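Long-range contacts in Atp-dependent DNA ligase (Psychromonas sp., PDB 4D05), which seals breaks in DNA at the expense of ATP, working through a covalent enzyme-adenylate intermediate: residues V18-D28 / G152-Q160; I46-I54 / T82-I93. All coordinates share one frame; numbering follows the deposited sequence.

Contact 1 (V18-D28 / G152-Q160). With AMP (adenosine monophosphate), chain H.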
loop_
_atom_site.group_PDB
_atom_site.type_symbol
_atom_site.label_atom_id
_atom_site.label_comp_id
_atom_site.label_asym_id
_atom_site.label_seq_id
_atom_site.Cartn_x
_atom_site.Cartn_y
_atom_site.Cartn_z
ATOM N N VAL A 18 -14.288 3.555 12.935
ATOM C CA VAL A 18 -14.036 4.028 11.572
ATOM C C VAL A 18 -14.472 5.474 11.358
ATOM O O VAL A 18 -13.923 6.134 10.486
ATOM C CB VAL A 18 -14.649 3.108 10.499
ATOM C CG1 VAL A 18 -16.160 3.261 10.419
ATOM C CG2 VAL A 18 -14.054 3.427 9.170
ATOM N N THR A 19 -15.421 5.980 12.152
ATOM C CA THR A 19 -15.915 7.345 11.946
ATOM C C THR A 19 -14.889 8.399 12.319
ATOM O O THR A 19 -15.077 9.587 12.037
ATOM C CB THR A 19 -17.228 7.633 12.714
ATOM O OG1 THR A 19 -16.957 7.754 14.117
ATOM C CG2 THR A 19 -18.231 6.474 12.459
ATOM N N GLN A 20 -13.798 7.991 12.949
ATOM C CA GLN A 20 -12.768 8.946 13.352
ATOM C C GLN A 20 -11.683 9.073 12.301
ATOM O O GLN A 20 -10.770 9.881 12.476
ATOM C CB GLN A 20 -12.133 8.497 14.645
ATOM C CG GLN A 20 -13.136 8.227 15.665
ATOM C CD GLN A 20 -12.963 9.088 16.824
ATOM O OE1 GLN A 20 -13.034 10.313 16.706
ATOM N NE2 GLN A 20 -12.722 8.478 17.972
ATOM N N TYR A 21 -11.781 8.299 11.218
ATOM C CA TYR A 21 -10.715 8.281 10.211
ATOM C C TYR A 21 -11.112 8.878 8.883
ATOM O O TYR A 21 -12.196 8.606 8.359
ATOM C CB TYR A 21 -10.271 6.846 9.941
ATOM C CG TYR A 21 -9.652 6.236 11.135
ATOM C CD1 TYR A 21 -10.447 5.751 12.165
ATOM C CD2 TYR A 21 -8.281 6.168 11.270
ATOM C CE1 TYR A 21 -9.891 5.225 13.283
ATOM C CE2 TYR A 21 -7.719 5.634 12.395
ATOM C CZ TYR A 21 -8.539 5.163 13.407
ATOM O OH TYR A 21 -8.020 4.636 14.565
ATOM N N TYR A 22 -10.201 9.649 8.302
ATOM C CA TYR A 22 -10.337 10.053 6.922
ATOM C C TYR A 22 -9.845 8.924 6.018
ATOM O O TYR A 22 -8.761 8.372 6.226
ATOM C CB TYR A 22 -9.558 11.356 6.638
ATOM C CG TYR A 22 -10.352 12.556 7.131
ATOM C CD1 TYR A 22 -11.380 13.093 6.357
ATOM C CD2 TYR A 22 -10.111 13.097 8.371
ATOM C CE1 TYR A 22 -12.137 14.180 6.809
ATOM C CE2 TYR A 22 -10.854 14.167 8.841
ATOM C CZ TYR A 22 -11.865 14.697 8.060
ATOM O OH TYR A 22 -12.594 15.772 8.553
ATOM N N VAL A 23 -10.638 8.629 4.996
ATOM C CA VAL A 23 -10.382 7.505 4.105
ATOM C C VAL A 23 -10.050 8.034 2.725
ATOM O O VAL A 23 -10.752 8.882 2.191
ATOM C CB VAL A 23 -11.614 6.575 4.036
ATOM C CG1 VAL A 23 -11.332 5.382 3.161
ATOM C CG2 VAL A 23 -12.016 6.182 5.429
ATOM N N SER A 24 -8.972 7.497 2.145
ATOM C CA SER A 24 -8.513 7.918 0.843
ATOM C C SER A 24 -8.080 6.689 0.053
ATOM O O SER A 24 -7.877 5.616 0.605
ATOM C CB SER A 24 -7.316 8.889 1.004
ATOM O OG SER A 24 -6.242 8.241 1.659
ATOM N N GLU A 25 -7.961 6.852 -1.251
ATOM C CA GLU A 25 -7.471 5.762 -2.118
ATOM C C GLU A 25 -5.965 5.596 -1.980
ATOM O O GLU A 25 -5.187 6.557 -2.086
ATOM C CB GLU A 25 -7.828 6.056 -3.575
ATOM C CG GLU A 25 -7.443 4.899 -4.519
ATOM C CD GLU A 25 -7.927 5.067 -5.936
ATOM O OE1 GLU A 25 -8.902 5.821 -6.138
ATOM O OE2 GLU A 25 -7.331 4.433 -6.859
ATOM N N LYS A 26 -5.539 4.366 -1.738
ATOM C CA LYS A 26 -4.122 4.021 -1.718
ATOM C C LYS A 26 -3.622 4.048 -3.173
ATOM O O LYS A 26 -4.096 3.287 -4.000
ATOM C CB LYS A 26 -3.980 2.616 -1.135
ATOM C CG LYS A 26 -2.564 2.134 -0.863
ATOM C CD LYS A 26 -2.668 0.736 -0.239
ATOM C CE LYS A 26 -1.317 0.291 0.368
ATOM N NZ LYS A 26 -0.443 0.055 -0.785
ATOM N N LEU A 27 -2.673 4.931 -3.476
ATOM C CA LEU A 27 -2.217 5.082 -4.863
ATOM C C LEU A 27 -0.895 4.340 -5.059
ATOM O O LEU A 27 -0.017 4.387 -4.212
ATOM C CB LEU A 27 -1.994 6.560 -5.207
ATOM C CG LEU A 27 -3.189 7.475 -5.034
ATOM C CD1 LEU A 27 -2.876 8.888 -5.563
ATOM C CD2 LEU A 27 -4.418 6.895 -5.724
ATOM N N ASP A 28 -0.785 3.646 -6.188
ATOM C CA ASP A 28 0.422 2.889 -6.518
ATOM C C ASP A 28 1.305 3.789 -7.384
ATOM O O ASP A 28 1.294 3.718 -8.617
ATOM C CB ASP A 28 0.043 1.640 -7.295
ATOM C CG ASP A 28 1.197 0.649 -7.429
ATOM O OD1 ASP A 28 2.187 0.683 -6.675
ATOM O OD2 ASP A 28 1.058 -0.234 -8.277
ATOM N N GLY A 152 -7.975 0.168 -8.734
ATOM C CA GLY A 152 -7.223 0.823 -7.688
ATOM C C GLY A 152 -6.607 -0.166 -6.712
ATOM O O GLY A 152 -6.985 -1.331 -6.661
ATOM N N GLU A 153 -5.691 0.309 -5.878
ATOM C CA GLU A 153 -4.868 -0.570 -5.054
ATOM C C GLU A 153 -5.509 -0.923 -3.705
ATOM O O GLU A 153 -5.329 -2.010 -3.176
ATOM C CB GLU A 153 -3.484 0.087 -4.847
ATOM C CG GLU A 153 -2.368 -0.850 -4.467
ATOM C CD GLU A 153 -1.832 -1.674 -5.638
ATOM O OE1 GLU A 153 -2.470 -1.712 -6.705
ATOM O OE2 GLU A 153 -0.759 -2.294 -5.495
ATOM N N GLY A 154 -6.252 0.018 -3.140
ATOM C CA GLY A 154 -6.802 -0.171 -1.816
ATOM C C GLY A 154 -7.144 1.174 -1.201
ATOM O O GLY A 154 -7.345 2.156 -1.929
ATOM N N LEU A 155 -7.229 1.194 0.132
ATOM C CA LEU A 155 -7.562 2.419 0.862
ATOM C C LEU A 155 -6.525 2.720 1.933
ATOM O O LEU A 155 -5.787 1.839 2.372
ATOM C CB LEU A 155 -8.937 2.265 1.546
ATOM C CG LEU A 155 -10.095 2.006 0.600
ATOM C CD1 LEU A 155 -11.387 1.695 1.377
ATOM C CD2 LEU A 155 -10.262 3.195 -0.267
HETATM N N MSE A 156 -6.474 3.978 2.349
HETATM C CA MSE A 156 -5.735 4.400 3.508
HETATM C C MSE A 156 -6.667 5.101 4.480
HETATM O O MSE A 156 -7.580 5.784 4.058
HETATM C CB MSE A 156 -4.627 5.409 3.120
HETATM C CG MSE A 156 -3.635 4.899 2.066
HETATM SE SE MSE A 156 -2.429 3.504 2.765
HETATM C CE MSE A 156 -1.781 4.463 4.355
ATOM N N LEU A 157 -6.404 4.925 5.780
ATOM C CA LEU A 157 -7.166 5.533 6.844
ATOM C C LEU A 157 -6.215 6.380 7.707
ATOM O O LEU A 157 -5.144 5.919 8.099
ATOM C CB LEU A 157 -7.804 4.471 7.727
ATOM C CG LEU A 157 -8.980 3.690 7.093
ATOM C CD1 LEU A 157 -8.512 2.546 6.194
ATOM C CD2 LEU A 157 -9.871 3.126 8.146
ATOM N N HIS A 158 -6.640 7.592 8.042
ATOM C CA HIS A 158 -5.799 8.465 8.867
ATOM C C HIS A 158 -6.675 9.164 9.894
ATOM O O HIS A 158 -7.625 9.854 9.546
ATOM C CB HIS A 158 -5.102 9.466 7.955
ATOM C CG HIS A 158 -3.950 10.176 8.593
ATOM N ND1 HIS A 158 -3.028 10.881 7.851
ATOM C CD2 HIS A 158 -3.576 10.310 9.882
ATOM C CE1 HIS A 158 -2.107 11.377 8.652
ATOM N NE2 HIS A 158 -2.432 11.077 9.898
ATOM N N HIS A 159 -6.387 8.924 11.163
ATOM C CA HIS A 159 -7.189 9.458 12.252
ATOM C C HIS A 159 -7.219 10.990 12.205
ATOM O O HIS A 159 -6.170 11.651 12.101
ATOM C CB HIS A 159 -6.647 8.943 13.584
ATOM C CG HIS A 159 -7.601 9.078 14.720
ATOM N ND1 HIS A 159 -7.953 10.300 15.240
ATOM C CD2 HIS A 159 -8.278 8.150 15.434
ATOM C CE1 HIS A 159 -8.804 10.120 16.240
ATOM N NE2 HIS A 159 -9.027 8.823 16.369
ATOM N N GLN A 160 -8.429 11.542 12.301
ATOM C CA GLN A 160 -8.631 13.006 12.191
ATOM C C GLN A 160 -7.851 13.807 13.240
ATOM O O GLN A 160 -7.514 14.967 13.004
ATOM C CB GLN A 160 -10.138 13.344 12.257
ATOM C CG GLN A 160 -10.755 12.985 13.575
ATOM C CD GLN A 160 -12.265 12.974 13.538
ATOM O OE1 GLN A 160 -12.873 13.345 12.544
ATOM N NE2 GLN A 160 -12.875 12.521 14.618
HETATM P P AMP H . 1.344 0.043 -0.015
HETATM O O1P AMP H . 1.487 -1.074 0.980
HETATM O O2P AMP H . 2.091 0.120 -1.334
HETATM O "O5'" AMP H . 1.483 1.395 0.804
HETATM C "C5'" AMP H . 1.226 2.556 0.048
HETATM C "C4'" AMP H . 2.331 3.518 0.358
HETATM O "O4'" AMP H . 2.140 4.744 -0.314
HETATM C "C3'" AMP H . 2.295 3.772 1.827
HETATM O "O3'" AMP H . 3.673 3.719 2.230
HETATM C "C2'" AMP H . 1.724 5.155 1.953
HETATM O "O2'" AMP H . 2.545 5.658 3.010
HETATM C "C1'" AMP H . 1.795 5.816 0.544
HETATM N N9 AMP H . 0.434 6.225 0.056
HETATM C C8 AMP H . -0.200 5.976 -1.124
HETATM N N7 AMP H . -1.455 6.490 -1.167
HETATM C C5 AMP H . -1.601 7.138 0.011
HETATM C C6 AMP H . -2.696 7.861 0.662
HETATM N N6 AMP H . -3.854 8.041 0.009
HETATM N N1 AMP H . -2.444 8.354 1.880
HETATM C C2 AMP H . -1.309 8.134 2.556
HETATM N N3 AMP H . -0.279 7.477 2.049
HETATM C C4 AMP H . -0.377 6.961 0.801
HETATM O O HOH W 1 -15.792 12.138 14.171
HETATM O O HOH W 2 -5.027 3.135 -6.541
#

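Contact 2 (I46-I54 / T82-I93)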
loop_
_atom_site.group_PDB
_atom_site.type_symbol
_atom_site.label_atom_id
_atom_site.label_comp_id
_atom_site.label_asym_id
_atom_site.label_seq_id
_atom_site.Cartn_x
_atom_site.Cartn_y
_atom_site.Cartn_z
ATOM N N ILE A 46 17.310 13.025 -4.613
ATOM C CA ILE A 46 16.603 14.186 -5.109
ATOM C C ILE A 46 16.146 13.903 -6.547
ATOM O O ILE A 46 16.978 13.638 -7.419
ATOM C CB ILE A 46 17.486 15.441 -5.062
ATOM C CG1 ILE A 46 17.956 15.727 -3.621
ATOM C CG2 ILE A 46 16.735 16.646 -5.679
ATOM C CD1 ILE A 46 19.114 16.714 -3.560
ATOM N N PHE A 47 14.826 13.876 -6.772
ATOM C CA PHE A 47 14.304 13.675 -8.134
ATOM C C PHE A 47 14.734 14.813 -9.040
ATOM O O PHE A 47 14.820 15.968 -8.595
ATOM C CB PHE A 47 12.775 13.601 -8.153
ATOM C CG PHE A 47 12.212 12.392 -7.460
ATOM C CD1 PHE A 47 12.262 11.152 -8.063
ATOM C CD2 PHE A 47 11.635 12.496 -6.209
ATOM C CE1 PHE A 47 11.739 10.029 -7.424
ATOM C CE2 PHE A 47 11.098 11.383 -5.566
ATOM C CZ PHE A 47 11.144 10.142 -6.161
ATOM N N THR A 48 14.974 14.504 -10.318
ATOM C CA THR A 48 15.298 15.568 -11.258
ATOM C C THR A 48 14.000 16.146 -11.836
ATOM O O THR A 48 13.763 16.121 -13.062
ATOM C CB THR A 48 16.237 15.074 -12.373
ATOM O OG1 THR A 48 15.553 14.117 -13.184
ATOM C CG2 THR A 48 17.510 14.447 -11.795
ATOM N N ALA A 49 13.166 16.711 -10.965
ATOM C CA ALA A 49 11.890 17.242 -11.419
ATOM C C ALA A 49 12.147 18.512 -12.209
ATOM O O ALA A 49 12.841 19.429 -11.728
ATOM C CB ALA A 49 10.994 17.561 -10.263
ATOM N N PRO A 50 11.591 18.587 -13.417
ATOM C CA PRO A 50 11.793 19.836 -14.168
ATOM C C PRO A 50 11.286 21.084 -13.448
ATOM O O PRO A 50 10.341 21.042 -12.686
ATOM C CB PRO A 50 10.963 19.602 -15.440
ATOM C CG PRO A 50 10.951 18.108 -15.596
ATOM C CD PRO A 50 10.838 17.597 -14.193
ATOM N N THR A 51 11.930 22.212 -13.730
ATOM C CA THR A 51 11.575 23.475 -13.101
ATOM C C THR A 51 10.102 23.816 -13.289
ATOM O O THR A 51 9.443 24.269 -12.361
ATOM C CB THR A 51 12.421 24.588 -13.713
ATOM O OG1 THR A 51 13.777 24.261 -13.489
ATOM C CG2 THR A 51 12.112 25.874 -13.074
ATOM N N TRP A 52 9.582 23.626 -14.494
ATOM C CA TRP A 52 8.183 23.954 -14.770
ATOM C C TRP A 52 7.214 23.045 -14.009
ATOM O O TRP A 52 6.037 23.401 -13.805
ATOM C CB TRP A 52 7.890 23.904 -16.288
ATOM C CG TRP A 52 8.469 22.695 -16.984
ATOM C CD1 TRP A 52 9.657 22.637 -17.656
ATOM C CD2 TRP A 52 7.903 21.370 -17.055
ATOM N NE1 TRP A 52 9.858 21.385 -18.142
ATOM C CE2 TRP A 52 8.795 20.589 -17.804
ATOM C CE3 TRP A 52 6.718 20.790 -16.597
ATOM C CZ2 TRP A 52 8.562 19.241 -18.083
ATOM C CZ3 TRP A 52 6.485 19.434 -16.891
ATOM C CH2 TRP A 52 7.397 18.692 -17.628
ATOM N N PHE A 53 7.677 21.873 -13.591
ATOM C CA PHE A 53 6.813 20.960 -12.827
ATOM C C PHE A 53 6.602 21.480 -11.398
ATOM O O PHE A 53 5.499 21.440 -10.870
ATOM C CB PHE A 53 7.434 19.568 -12.794
ATOM C CG PHE A 53 6.550 18.525 -12.163
ATOM C CD1 PHE A 53 5.566 17.873 -12.928
ATOM C CD2 PHE A 53 6.698 18.177 -10.828
ATOM C CE1 PHE A 53 4.744 16.925 -12.334
ATOM C CE2 PHE A 53 5.871 17.229 -10.257
ATOM C CZ PHE A 53 4.898 16.611 -11.012
ATOM N N ILE A 54 7.663 22.005 -10.791
ATOM C CA ILE A 54 7.605 22.409 -9.384
ATOM C C ILE A 54 7.476 23.927 -9.191
ATOM O O ILE A 54 7.304 24.390 -8.072
ATOM C CB ILE A 54 8.844 21.948 -8.627
ATOM C CG1 ILE A 54 10.095 22.635 -9.201
ATOM C CG2 ILE A 54 8.956 20.387 -8.621
ATOM C CD1 ILE A 54 11.373 22.412 -8.363
ATOM N N THR A 82 14.410 8.467 -14.179
ATOM C CA THR A 82 15.227 9.083 -15.228
ATOM C C THR A 82 15.913 10.335 -14.707
ATOM O O THR A 82 15.252 11.217 -14.176
ATOM C CB THR A 82 14.379 9.404 -16.433
ATOM O OG1 THR A 82 13.806 8.198 -16.921
ATOM C CG2 THR A 82 15.206 10.042 -17.518
ATOM N N GLN A 83 17.243 10.381 -14.825
ATOM C CA GLN A 83 18.018 11.530 -14.367
ATOM C C GLN A 83 18.101 12.540 -15.538
ATOM O O GLN A 83 18.964 12.436 -16.426
ATOM C CB GLN A 83 19.405 11.108 -13.881
ATOM C CG GLN A 83 19.412 10.008 -12.812
ATOM C CD GLN A 83 18.569 10.348 -11.594
ATOM O OE1 GLN A 83 18.971 11.175 -10.771
ATOM N NE2 GLN A 83 17.396 9.703 -11.456
ATOM N N ASP A 84 17.172 13.489 -15.530
ATOM C CA ASP A 84 17.058 14.478 -16.595
ATOM C C ASP A 84 16.044 15.526 -16.188
ATOM O O ASP A 84 14.835 15.249 -16.169
ATOM C CB ASP A 84 16.598 13.796 -17.896
ATOM C CG ASP A 84 16.369 14.774 -19.046
ATOM O OD1 ASP A 84 16.714 15.975 -18.963
ATOM O OD2 ASP A 84 15.812 14.325 -20.069
ATOM N N ASN A 85 16.518 16.727 -15.887
ATOM C CA ASN A 85 15.609 17.729 -15.387
ATOM C C ASN A 85 14.917 18.480 -16.517
ATOM O O ASN A 85 14.184 19.460 -16.272
ATOM C CB ASN A 85 16.315 18.694 -14.412
ATOM C CG ASN A 85 17.432 19.453 -15.076
ATOM O OD1 ASN A 85 17.437 19.602 -16.275
ATOM N ND2 ASN A 85 18.405 19.897 -14.303
ATOM N N GLN A 86 15.099 18.018 -17.746
ATOM C CA GLN A 86 14.358 18.609 -18.866
ATOM C C GLN A 86 13.503 17.557 -19.543
ATOM O O GLN A 86 13.188 17.657 -20.723
ATOM C CB GLN A 86 15.319 19.308 -19.832
ATOM C CG GLN A 86 15.996 20.522 -19.152
ATOM C CD GLN A 86 16.771 21.410 -20.076
ATOM O OE1 GLN A 86 17.177 21.013 -21.167
ATOM N NE2 GLN A 86 16.991 22.645 -19.639
ATOM N N ASN A 87 13.111 16.536 -18.773
ATOM C CA ASN A 87 12.346 15.425 -19.313
ATOM C C ASN A 87 10.870 15.766 -19.433
ATOM O O ASN A 87 10.182 15.915 -18.436
ATOM C CB ASN A 87 12.575 14.232 -18.401
ATOM C CG ASN A 87 11.820 13.000 -18.815
ATOM O OD1 ASN A 87 11.139 12.956 -19.853
ATOM N ND2 ASN A 87 11.981 11.948 -18.016
ATOM N N GLU A 88 10.384 15.904 -20.666
ATOM C CA GLU A 88 8.998 16.307 -20.902
ATOM C C GLU A 88 7.969 15.327 -20.361
ATOM O O GLU A 88 6.804 15.689 -20.157
ATOM C CB GLU A 88 8.790 16.516 -22.404
ATOM C CG GLU A 88 8.777 15.228 -23.178
ATOM C CD GLU A 88 8.799 15.447 -24.682
ATOM O OE1 GLU A 88 9.091 16.581 -25.114
ATOM O OE2 GLU A 88 8.522 14.486 -25.428
ATOM N N GLN A 89 8.388 14.088 -20.126
ATOM C CA GLN A 89 7.421 13.072 -19.667
ATOM C C GLN A 89 6.824 13.383 -18.300
ATOM O O GLN A 89 5.794 12.796 -17.933
ATOM C CB GLN A 89 8.041 11.682 -19.686
ATOM C CG GLN A 89 8.459 11.312 -21.110
ATOM C CD GLN A 89 8.997 9.910 -21.219
ATOM O OE1 GLN A 89 8.378 8.937 -20.708
ATOM N NE2 GLN A 89 10.142 9.768 -21.905
ATOM N N TRP A 90 7.463 14.260 -17.528
ATOM C CA TRP A 90 6.856 14.676 -16.264
ATOM C C TRP A 90 5.518 15.390 -16.455
ATOM O O TRP A 90 4.757 15.538 -15.518
ATOM C CB TRP A 90 7.822 15.554 -15.434
ATOM C CG TRP A 90 8.952 14.839 -14.754
ATOM C CD1 TRP A 90 10.088 14.322 -15.347
ATOM C CD2 TRP A 90 9.079 14.566 -13.358
ATOM N NE1 TRP A 90 10.906 13.765 -14.402
ATOM C CE2 TRP A 90 10.299 13.879 -13.171
ATOM C CE3 TRP A 90 8.271 14.824 -12.245
ATOM C CZ2 TRP A 90 10.732 13.465 -11.920
ATOM C CZ3 TRP A 90 8.700 14.404 -10.999
ATOM C CH2 TRP A 90 9.919 13.738 -10.846
ATOM N N LYS A 91 5.208 15.833 -17.666
ATOM C CA LYS A 91 3.957 16.567 -17.869
ATOM C C LYS A 91 2.700 15.759 -17.531
ATOM O O LYS A 91 1.653 16.330 -17.207
ATOM C CB LYS A 91 3.897 17.089 -19.313
ATOM C CG LYS A 91 3.641 16.030 -20.358
ATOM C CD LYS A 91 3.965 16.525 -21.752
ATOM C CE LYS A 91 3.706 15.427 -22.764
ATOM N NZ LYS A 91 3.942 15.854 -24.142
ATOM N N GLN A 92 2.795 14.435 -17.604
ATOM C CA GLN A 92 1.648 13.589 -17.284
ATOM C C GLN A 92 1.567 13.199 -15.812
ATOM O O GLN A 92 0.577 12.590 -15.381
ATOM C CB GLN A 92 1.675 12.345 -18.119
ATOM C CG GLN A 92 2.795 11.437 -17.836
ATOM C CD GLN A 92 3.025 10.497 -19.019
ATOM O OE1 GLN A 92 2.122 9.712 -19.419
ATOM N NE2 GLN A 92 4.229 10.584 -19.607
ATOM N N ILE A 93 2.610 13.512 -15.052
ATOM C CA ILE A 93 2.652 13.208 -13.622
ATOM C C ILE A 93 1.906 14.261 -12.782
ATOM O O ILE A 93 1.908 15.435 -13.100
ATOM C CB ILE A 93 4.129 13.075 -13.147
ATOM C CG1 ILE A 93 4.802 11.948 -13.915
ATOM C CG2 ILE A 93 4.201 12.814 -11.668
ATOM C CD1 ILE A 93 6.222 11.695 -13.498
HETATM O O HOH W 3 18.275 11.327 -8.217
HETATM O O HOH W 4 14.417 12.001 -11.467
HETATM O O HOH W 5 13.844 22.147 -15.962
#

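Contact 1 (V18-D28 / G152-Q160)
Strands 21-26 and 154-159 run antiparallel, paired from Y21 with H159 to E25 with L155; N-H and C=O of Y22 bond both ways with H158, and those of S24 with M156 (M156 N to S24 O 2.8 Å). Near the start of strand 21-26 the meeting is aromatic: H159 turns its edge toward the face of Y21 in a T-shaped stack, centroids 5.0 Å apart and planes at 77°, while Q20 CB lies over a face of the H159 ring. Q160 N closes this end with a nearly straight bond to Q20 O. V23, Y21 and L157 share one side of the sheet, with V23 CG1 reaching L155 CD1; helix 137-149 covers V23 and L155 there. The other side carries the nucleotide. S24 OG, at 2.9 Å, and E25 O both accept from N6 of the adenine, and L27 N donates to N7 at 3.0 Å in an almost linear bond; three hydrogen bonds thus hold the N6/N7 edge of the base, consistent with recognition of adenine. M156, a selenomethionine, bends at chi2 and chi3; its CG lies 3.4 Å from adenine C6, and its SE rests against K26 CG. K26 runs extended from CB to CE and turns only at chi4 (-70°), which brings NZ to the AMP phosphorus at 1.9 Å, a covalent link. A water ties E25 OE2 and K26 O to E153 N, and E25 OE2 is also paired with R70. K26 is the lysine of the KxDG motif (motif I) of the nucleotidyltransferase superfamily, seen here as the enzyme-adenylate.

Contact 2 (I46-I54 / T82-I93)
W90 is the hub on which segment 46-54 settles, covered over one face by A49 and P50 and met at its edge by an aromatic ring. P50 CD sits over the five-membered ring, 3.5 Å from its centroid and 14° off the normal, and A49 CA lies above the six-membered ring, so two successive residues make CH-pi contacts with the same indole face. I93 CD1 approaches the opposite face from W90's own segment. F53 meets the indole differently: with CG anti to the backbone N (chi1 -174°), its ring stands at 69° to W90 and receives the CE3 edge over its centre, a T-shaped pair with centroids 5.1 Å apart. The far rim of F53 reaches onward, CZ packing on I93 CG2 at 3.9 Å. W52, itself exposed, lays CH2 against W90 CB and presents its edge to K91 N. With an alanine at W90, the A49-P50 surface is likely to lose the indole face it packs on, and F53 the edge over its ring, opening a gap. Away from this group the contact becomes polar. T48 OG1 accepts from D84 N at 2.9 Å, and N85 CA meets T48 O in a CA-H...O contact. Water bridges T48 N to T82 O, and a second water links T51 N with N85 O, within the type I turn from D84 to N87. The chemistry is divided between an apolar centre on one indole, backed by I79 of helix 73-80, and a margin of backbone groups and the T48 hydroxyl, where the bond from D84 N pins the loop.

After strand 8-11 the chain enters strand 21-26; segment 152-160 returns to 18-28 after 123 residues, so contact 1 closes a long loop. Contact 2 falls wholly within that excursion: 46-54 is followed by strand 62-67 and helix 73-80 before 82-93 returns to it and leads into strand 94-99. The two are therefore nested and do not cross. Contact 1 joins neighbouring strands of a sheet that carries the AMP-bearing lysine; contact 2 ties together two connecting segments beside the second mixed sheet, which supplies E65 and F98 to the same pocket. Their centres lie 28 Å apart and their nearest atoms about 10 Å, without touching, yet both belong to the adenylation domain.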